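Local coordinates for protein L-talarate/galactarate dehydratase (Salmonella typhimurium, PDB 2PP0) that catalyses the magnesium-dependent dehydration of L-talarate and galactarate to 5-keto-4-deoxy-D-glucarate, and also epimerises L-talarate to galactarate, at residues Asn106-Ile111 against Asp141-Arg146; Lys114-Gly119 against Gln130-Ile135; Gly306-Phe311 against Met331-His336. All blocks are in the same frame, centred on the assembly; numbering follows the deposited sequence.

Interaction 1. Residues Asn106-Ile111 against Asp141-Arg146; sequences NDIDKI and DMKAKR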
# COMPACT_ATOMS: atom_id res chain seq x y z
N ASN B 106 -10.73 0.16 -11.43
CA ASN B 106 -9.85 0.80 -10.45
C ASN B 106 -9.92 0.19 -9.06
O ASN B 106 -8.97 0.29 -8.29
CB ASN B 106 -10.14 2.29 -10.38
CG ASN B 106 -9.95 2.96 -11.72
OD1 ASN B 106 -10.92 3.34 -12.39
ND2 ASN B 106 -8.70 3.08 -12.15
N ASP B 107 -11.05 -0.44 -8.73
CA ASP B 107 -11.23 -1.06 -7.42
C ASP B 107 -10.65 -2.47 -7.45
O ASP B 107 -11.37 -3.47 -7.35
CB ASP B 107 -12.72 -1.07 -7.06
CG ASP B 107 -13.29 0.34 -6.93
OD1 ASP B 107 -12.48 1.28 -6.84
OD2 ASP B 107 -14.53 0.51 -6.89
N ILE B 108 -9.33 -2.52 -7.57
CA ILE B 108 -8.58 -3.76 -7.66
C ILE B 108 -8.78 -4.76 -6.53
O ILE B 108 -9.00 -5.95 -6.80
CB ILE B 108 -7.08 -3.45 -7.85
CG1 ILE B 108 -6.90 -2.61 -9.12
CG2 ILE B 108 -6.28 -4.75 -7.95
CD1 ILE B 108 -5.44 -2.29 -9.48
N ASP B 109 -8.69 -4.31 -5.28
CA ASP B 109 -8.90 -5.21 -4.14
C ASP B 109 -10.34 -5.65 -4.09
O ASP B 109 -10.64 -6.77 -3.69
CB ASP B 109 -8.58 -4.53 -2.81
CG ASP B 109 -7.10 -4.37 -2.57
OD1 ASP B 109 -6.32 -5.26 -2.99
OD2 ASP B 109 -6.71 -3.37 -1.94
N LYS B 110 -11.24 -4.75 -4.47
CA LYS B 110 -12.67 -5.06 -4.46
C LYS B 110 -12.95 -6.19 -5.44
O LYS B 110 -13.71 -7.11 -5.14
CB LYS B 110 -13.47 -3.81 -4.83
CG LYS B 110 -14.97 -3.94 -4.62
CD LYS B 110 -15.68 -2.67 -5.05
CE LYS B 110 -17.17 -2.76 -4.81
NZ LYS B 110 -17.85 -1.46 -5.09
N ILE B 111 -12.31 -6.13 -6.61
CA ILE B 111 -12.47 -7.16 -7.64
C ILE B 111 -11.81 -8.46 -7.18
O ILE B 111 -12.36 -9.55 -7.37
CB ILE B 111 -11.84 -6.71 -8.97
CG1 ILE B 111 -12.66 -5.57 -9.58
CG2 ILE B 111 -11.78 -7.87 -9.94
CD1 ILE B 111 -12.00 -4.93 -10.79
N ASP B 141 -1.55 -2.85 -14.51
CA ASP B 141 -0.97 -2.39 -15.77
C ASP B 141 -1.88 -1.29 -16.33
O ASP B 141 -1.41 -0.24 -16.76
CB ASP B 141 -0.87 -3.56 -16.76
CG ASP B 141 -0.34 -3.15 -18.13
OD1 ASP B 141 0.82 -2.68 -18.23
OD2 ASP B 141 -1.09 -3.31 -19.12
N MET B 142 -3.19 -1.55 -16.30
CA MET B 142 -4.18 -0.61 -16.79
C MET B 142 -4.19 0.69 -15.98
O MET B 142 -4.19 1.78 -16.56
CB MET B 142 -5.59 -1.23 -16.76
CG MET B 142 -6.71 -0.29 -17.23
SD MET B 142 -8.40 -0.93 -17.09
CE MET B 142 -8.39 -2.00 -18.51
N LYS B 143 -4.20 0.57 -14.66
CA LYS B 143 -4.23 1.77 -13.82
C LYS B 143 -3.01 2.66 -14.04
O LYS B 143 -3.14 3.89 -14.06
CB LYS B 143 -4.34 1.40 -12.33
CG LYS B 143 -4.36 2.63 -11.44
CD LYS B 143 -4.71 2.32 -10.00
CE LYS B 143 -6.18 1.96 -9.84
NZ LYS B 143 -6.54 1.87 -8.39
N ALA B 144 -1.84 2.06 -14.22
CA ALA B 144 -0.62 2.82 -14.45
C ALA B 144 -0.73 3.55 -15.79
O ALA B 144 -0.43 4.74 -15.88
CB ALA B 144 0.59 1.89 -14.47
N LYS B 145 -1.17 2.83 -16.82
CA LYS B 145 -1.35 3.42 -18.14
C LYS B 145 -2.36 4.55 -18.09
O LYS B 145 -2.21 5.56 -18.78
CB LYS B 145 -1.81 2.35 -19.14
CG LYS B 145 -0.73 1.34 -19.48
CD LYS B 145 -1.26 0.21 -20.35
CE LYS B 145 -0.12 -0.72 -20.79
NZ LYS B 145 -0.64 -1.95 -21.47
N ARG B 146 -3.40 4.39 -17.27
CA ARG B 146 -4.42 5.42 -17.12
C ARG B 146 -3.78 6.70 -16.55
O ARG B 146 -4.23 7.80 -16.83
CB ARG B 146 -5.53 4.93 -16.20
CG ARG B 146 -6.64 5.94 -15.94
CD ARG B 146 -7.58 5.45 -14.85
NE ARG B 146 -8.23 4.20 -15.23
CZ ARG B 146 -9.35 4.12 -15.94
NH1 ARG B 146 -9.95 5.22 -16.36
NH2 ARG B 146 -9.85 2.93 -16.26
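Lys143 reaches across from the C-terminal turns of one helix to the backbone of Asn106, which lies just ahead of the first turn of another, and its ammonium group donates a hydrogen bond from NZ to Asn106 O over 2.9 Å. The nitrogen lies in the carbonyl plane and uses a lone pair of the oxygen, with a C=O to donor angle of 132°. The lysine chain leaves its helix with CG opposite the backbone N and stays extended until a single bend at chi3 (-73°), which turns the last carbons toward the carbonyl. On the way Lys143 CE passes 4.0 Å from Asn106 CB, and it lies more loosely against the tip of Ile108, whose CD1 is 4.3 Å from Lys143 CE. The buried ammonium donates to three carbonyl oxygens drawn from two chains, the others being those of Lys153 and Leu154 of the second subunit. Arg146, one turn further on, bends likewise at chi3 and approaches the Asn106 amide from the opposite direction. The two flat groups are steeply inclined, their planes 69° apart, and the amide lies over one face of the guanidinium, toward its rim. The charge of Arg146 finds its main partner elsewhere, in a salt bridge from NH2 to Asp26, and Phe73 adds a cation-pi contact. The contact ties the start of helix 108-118 to the end of helix 127-146 beside the subunit interface; Ile108 also packs against Ser309 of helix 308-320, and Lys143 leans on Leu154 of its own chain, on helix 151-155. Strand 74-81 adjoins the second helix, Lys145 pairing with both Asp141 and Glu74 while Asp141 accepts from Val76 N.

Interaction 2. Residues Lys114-Gly119 against Gln130-Ile135; sequences KLLWAG and QAISPI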
# COMPACT_ATOMS: atom_id res chain seq x y z
N LYS B 114 -14.05 -10.24 -4.93
CA LYS B 114 -15.17 -10.83 -5.65
C LYS B 114 -14.74 -12.12 -6.32
O LYS B 114 -15.50 -13.09 -6.38
CB LYS B 114 -15.71 -9.87 -6.72
CG LYS B 114 -16.81 -10.47 -7.57
CD LYS B 114 -17.30 -9.49 -8.63
CE LYS B 114 -18.47 -10.07 -9.43
NZ LYS B 114 -18.91 -9.13 -10.50
N LEU B 115 -13.51 -12.14 -6.84
CA LEU B 115 -12.98 -13.32 -7.50
C LEU B 115 -12.72 -14.44 -6.49
O LEU B 115 -12.86 -15.62 -6.82
CB LEU B 115 -11.69 -12.98 -8.24
CG LEU B 115 -11.85 -12.00 -9.41
CD1 LEU B 115 -10.49 -11.74 -10.05
CD2 LEU B 115 -12.82 -12.58 -10.44
N LEU B 116 -12.34 -14.07 -5.28
CA LEU B 116 -12.09 -15.05 -4.22
C LEU B 116 -13.42 -15.68 -3.81
O LEU B 116 -13.50 -16.89 -3.61
CB LEU B 116 -11.42 -14.39 -3.01
CG LEU B 116 -9.94 -14.05 -3.17
CD1 LEU B 116 -9.43 -13.29 -1.94
CD2 LEU B 116 -9.14 -15.32 -3.37
N TRP B 117 -14.46 -14.86 -3.69
CA TRP B 117 -15.77 -15.38 -3.31
C TRP B 117 -16.34 -16.25 -4.41
O TRP B 117 -17.04 -17.22 -4.13
CB TRP B 117 -16.77 -14.25 -3.01
CG TRP B 117 -16.62 -13.68 -1.64
CD1 TRP B 117 -16.22 -12.41 -1.32
CD2 TRP B 117 -16.83 -14.36 -0.39
NE1 TRP B 117 -16.18 -12.26 0.05
CE2 TRP B 117 -16.54 -13.44 0.64
CE3 TRP B 117 -17.24 -15.66 -0.05
CZ2 TRP B 117 -16.65 -13.78 2.00
CZ3 TRP B 117 -17.34 -16.00 1.29
CH2 TRP B 117 -17.04 -15.06 2.30
N ALA B 118 -16.05 -15.90 -5.66
CA ALA B 118 -16.54 -16.67 -6.80
C ALA B 118 -15.93 -18.06 -6.80
O ALA B 118 -16.49 -18.99 -7.37
CB ALA B 118 -16.20 -15.95 -8.11
N GLY B 119 -14.77 -18.19 -6.16
CA GLY B 119 -14.12 -19.48 -6.07
C GLY B 119 -13.77 -19.77 -4.63
O GLY B 119 -12.70 -20.29 -4.33
N GLN B 130 -3.26 -17.92 -8.15
CA GLN B 130 -2.34 -17.79 -9.27
C GLN B 130 -3.14 -17.64 -10.56
O GLN B 130 -2.60 -17.26 -11.60
CB GLN B 130 -1.41 -19.00 -9.35
CG GLN B 130 -0.28 -18.96 -8.32
CD GLN B 130 0.61 -20.18 -8.41
OE1 GLN B 130 0.68 -20.84 -9.45
NE2 GLN B 130 1.33 -20.47 -7.32
N ALA B 131 -4.44 -17.93 -10.48
CA ALA B 131 -5.34 -17.79 -11.62
C ALA B 131 -5.87 -16.35 -11.60
O ALA B 131 -6.32 -15.83 -12.62
CB ALA B 131 -6.50 -18.77 -11.50
N ILE B 132 -5.83 -15.73 -10.42
CA ILE B 132 -6.26 -14.34 -10.28
C ILE B 132 -5.08 -13.44 -10.68
O ILE B 132 -5.27 -12.35 -11.23
CB ILE B 132 -6.68 -14.03 -8.80
CG1 ILE B 132 -7.95 -14.82 -8.45
CG2 ILE B 132 -6.94 -12.53 -8.61
CD1 ILE B 132 -8.43 -14.61 -7.03
N SER B 133 -3.87 -13.91 -10.42
CA SER B 133 -2.64 -13.17 -10.74
C SER B 133 -2.61 -12.44 -12.09
O SER B 133 -2.32 -11.23 -12.14
CB SER B 133 -1.43 -14.10 -10.66
OG SER B 133 -1.08 -14.38 -9.32
N PRO B 134 -2.89 -13.14 -13.20
CA PRO B 134 -2.87 -12.48 -14.51
C PRO B 134 -3.82 -11.29 -14.54
O PRO B 134 -3.50 -10.22 -15.07
CB PRO B 134 -3.33 -13.58 -15.47
CG PRO B 134 -2.94 -14.86 -14.75
CD PRO B 134 -3.30 -14.56 -13.32
N ILE B 135 -5.00 -11.49 -13.98
CA ILE B 135 -6.03 -10.46 -13.93
C ILE B 135 -5.62 -9.28 -13.05
O ILE B 135 -5.71 -8.12 -13.47
CB ILE B 135 -7.36 -11.07 -13.45
CG1 ILE B 135 -7.86 -12.07 -14.50
CG2 ILE B 135 -8.39 -9.98 -13.21
CD1 ILE B 135 -9.00 -12.97 -14.02
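Leu115 CG and Ile132 CG1 both lie beside the backbone N, with chi1 of -65° and -67°, and chi2 near 180° carries Leu115 CD1 and Ile132 CD1 outward, so that each side chain points toward the facing helix. Coming from facing helices, they slide past one another in opposite directions instead of meeting end on. The delta methyl of the isoleucine reaches the root of the leucine, Ile132 CD1 lying 3.8 Å from Leu115 CB, while the leucine tip reaches back to the beta branch, with Leu115 CD1 3.9 Å from Ile132 CG2. The same Ile132 CD1 is shared by a second neighbour: Leu116 comes in at about a right angle and sets its CD2 3.8 Å away. One turn further along, Ile135 offers its CG2 to Leu115 CD1 at 4.2 Å, a looser touch. No polar group takes part, and the pairing is held by apolar packing alone. The short helical segments 114-118 and 130-135 run nearly antiparallel, at 148°, with axes 11.0 Å apart. Around them Ile132 also meets Ile96 of helix 86-96, and Ile135 rests on Ala65 and Ile67 of strand 57-69, which extends the packing to the antiparallel sheet. Such a pair of adjacent helices, joined by a short connection and lying against an antiparallel sheet, is characteristic of the alpha+beta capping domain of the enolase superfamily.

Interaction 3. Residues Gly306-Phe311 against Met331-His336; sequences GGISPF and MEVHLH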
# COMPACT_ATOMS: atom_id res chain seq x y z
N GLY B 306 -0.31 -14.59 -6.04
CA GLY B 306 -1.63 -14.05 -6.32
C GLY B 306 -1.65 -12.70 -7.03
O GLY B 306 -2.73 -12.13 -7.20
N GLY B 307 -0.49 -12.19 -7.43
CA GLY B 307 -0.44 -10.92 -8.16
C GLY B 307 0.32 -9.79 -7.48
O GLY B 307 1.00 -9.98 -6.48
N ILE B 308 0.19 -8.59 -8.04
CA ILE B 308 0.85 -7.42 -7.47
C ILE B 308 0.25 -7.02 -6.13
O ILE B 308 0.97 -6.67 -5.20
CB ILE B 308 0.78 -6.22 -8.47
CG1 ILE B 308 1.70 -6.50 -9.67
CG2 ILE B 308 1.18 -4.92 -7.77
CD1 ILE B 308 1.49 -5.56 -10.85
N SER B 309 -1.07 -7.08 -6.01
CA SER B 309 -1.74 -6.70 -4.77
C SER B 309 -1.17 -7.42 -3.53
O SER B 309 -0.79 -6.77 -2.55
CB SER B 309 -3.24 -6.93 -4.89
OG SER B 309 -3.76 -6.18 -5.99
N PRO B 310 -1.12 -8.77 -3.55
CA PRO B 310 -0.57 -9.44 -2.37
C PRO B 310 0.95 -9.26 -2.27
O PRO B 310 1.51 -9.27 -1.17
CB PRO B 310 -0.98 -10.91 -2.58
CG PRO B 310 -1.12 -11.03 -4.08
CD PRO B 310 -1.80 -9.73 -4.44
N PHE B 311 1.62 -9.10 -3.40
CA PHE B 311 3.07 -8.90 -3.41
C PHE B 311 3.39 -7.59 -2.67
O PHE B 311 4.39 -7.50 -1.95
CB PHE B 311 3.59 -8.84 -4.85
CG PHE B 311 5.10 -8.78 -4.96
CD1 PHE B 311 5.82 -9.87 -5.43
CD2 PHE B 311 5.79 -7.62 -4.61
CE1 PHE B 311 7.21 -9.81 -5.55
CE2 PHE B 311 7.18 -7.55 -4.72
CZ PHE B 311 7.89 -8.64 -5.19
N MET B 331 11.08 -10.83 -14.25
CA MET B 331 11.66 -9.49 -14.12
C MET B 331 10.80 -8.43 -14.81
O MET B 331 10.85 -7.25 -14.44
CB MET B 331 13.10 -9.47 -14.68
CG MET B 331 13.27 -9.96 -16.11
SD MET B 331 15.00 -9.95 -16.67
CE MET B 331 14.75 -9.97 -18.45
N GLU B 332 10.00 -8.85 -15.78
CA GLU B 332 9.13 -7.94 -16.51
C GLU B 332 8.13 -7.28 -15.56
O GLU B 332 7.66 -6.17 -15.80
CB GLU B 332 8.38 -8.69 -17.62
CG GLU B 332 9.27 -9.23 -18.76
CD GLU B 332 10.18 -10.38 -18.35
OE1 GLU B 332 9.93 -11.02 -17.30
OE2 GLU B 332 11.15 -10.66 -19.09
N VAL B 333 7.82 -7.98 -14.47
CA VAL B 333 6.91 -7.46 -13.47
C VAL B 333 7.67 -7.01 -12.22
O VAL B 333 7.41 -5.93 -11.68
CB VAL B 333 5.87 -8.52 -13.04
CG1 VAL B 333 5.01 -7.97 -11.92
CG2 VAL B 333 5.00 -8.92 -14.23
N HIS B 334 8.61 -7.83 -11.77
CA HIS B 334 9.36 -7.51 -10.57
C HIS B 334 10.29 -6.30 -10.66
O HIS B 334 10.71 -5.77 -9.63
CB HIS B 334 10.14 -8.73 -10.09
CG HIS B 334 9.27 -9.91 -9.77
ND1 HIS B 334 8.13 -9.80 -9.02
CD2 HIS B 334 9.39 -11.22 -10.09
CE1 HIS B 334 7.57 -10.99 -8.89
NE2 HIS B 334 8.32 -11.87 -9.53
N LEU B 335 10.62 -5.85 -11.87
CA LEU B 335 11.48 -4.67 -12.00
C LEU B 335 10.76 -3.49 -11.37
O LEU B 335 11.35 -2.71 -10.63
CB LEU B 335 11.79 -4.36 -13.46
CG LEU B 335 12.52 -3.03 -13.73
CD1 LEU B 335 13.91 -3.06 -13.13
CD2 LEU B 335 12.61 -2.78 -15.22
N HIS B 336 9.47 -3.37 -11.66
CA HIS B 336 8.64 -2.28 -11.15
C HIS B 336 8.43 -2.38 -9.65
O HIS B 336 8.48 -1.37 -8.94
CB HIS B 336 7.28 -2.29 -11.85
CG HIS B 336 7.37 -2.07 -13.33
ND1 HIS B 336 7.55 -0.83 -13.89
CD2 HIS B 336 7.34 -2.95 -14.36
CE1 HIS B 336 7.64 -0.95 -15.20
NE2 HIS B 336 7.51 -2.22 -15.51
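Phe311 and His334 pair their rings between two helices of the enolase-type TIM barrel domain. The planes are near parallel, at 28°, but the rings are slid so far apart, with centroids separated by 5.2 Å, that they barely overlap; contact is made where Phe311 CE1 approaches the His334 ring obliquely. Phe311 reaches this position by holding CG opposite its backbone N (chi1 -174°), which directs the ring out from helix 308-320 toward helix 331-339. A second, purely aliphatic touch lies beside the rings and is light, with Ile308 CG1 4.3 Å from Val333 CG1. In the next shell Pro300 and Ala302 pack on Phe311, and His334 is packed by Ala302, Pro303, Pro327 and Leu347, the last on strand 346-349. The His334 side chain lies about 4 Å from that of Asp301, thought to raise the basicity of the active-site histidine, and about 6 Å from that of His328, the proton donor and acceptor; this packing thus borders the active site. Further out, Ile308 leans on Asp136, Ile137 and Trp140 of helix 127-146, joining barrel to capping domain. Helix 302-305 ends in a Schellman motif at Gly306, and Gly307 then takes the N-cap position of helix 308-320, both glycines having positive phi. At this junction Gly306 O accepts a hydrogen bond from Tyr112 OH.

Overall arrangement
Interactions 1 and 2 join the same two helices, 108-118 and 127-146, with centres about 14 Å apart, while interaction 3 joins two helices of the barrel close to the chain's centre in space. All three are largely buried, yet their chemistry follows their place. Beside the second subunit, interaction 1 is polar and charged; interaction 2, within the capping domain, is wholly aliphatic; interaction 3, bordering the catalytic residues, pairs aromatic rings. The domains meet through residues of these contacts: Asp109 packs against Ser309, linking interactions 1 and 3, and Ser133 is a close packing neighbour of the Gly306-Gly307 peptide, linking interactions 2 and 3.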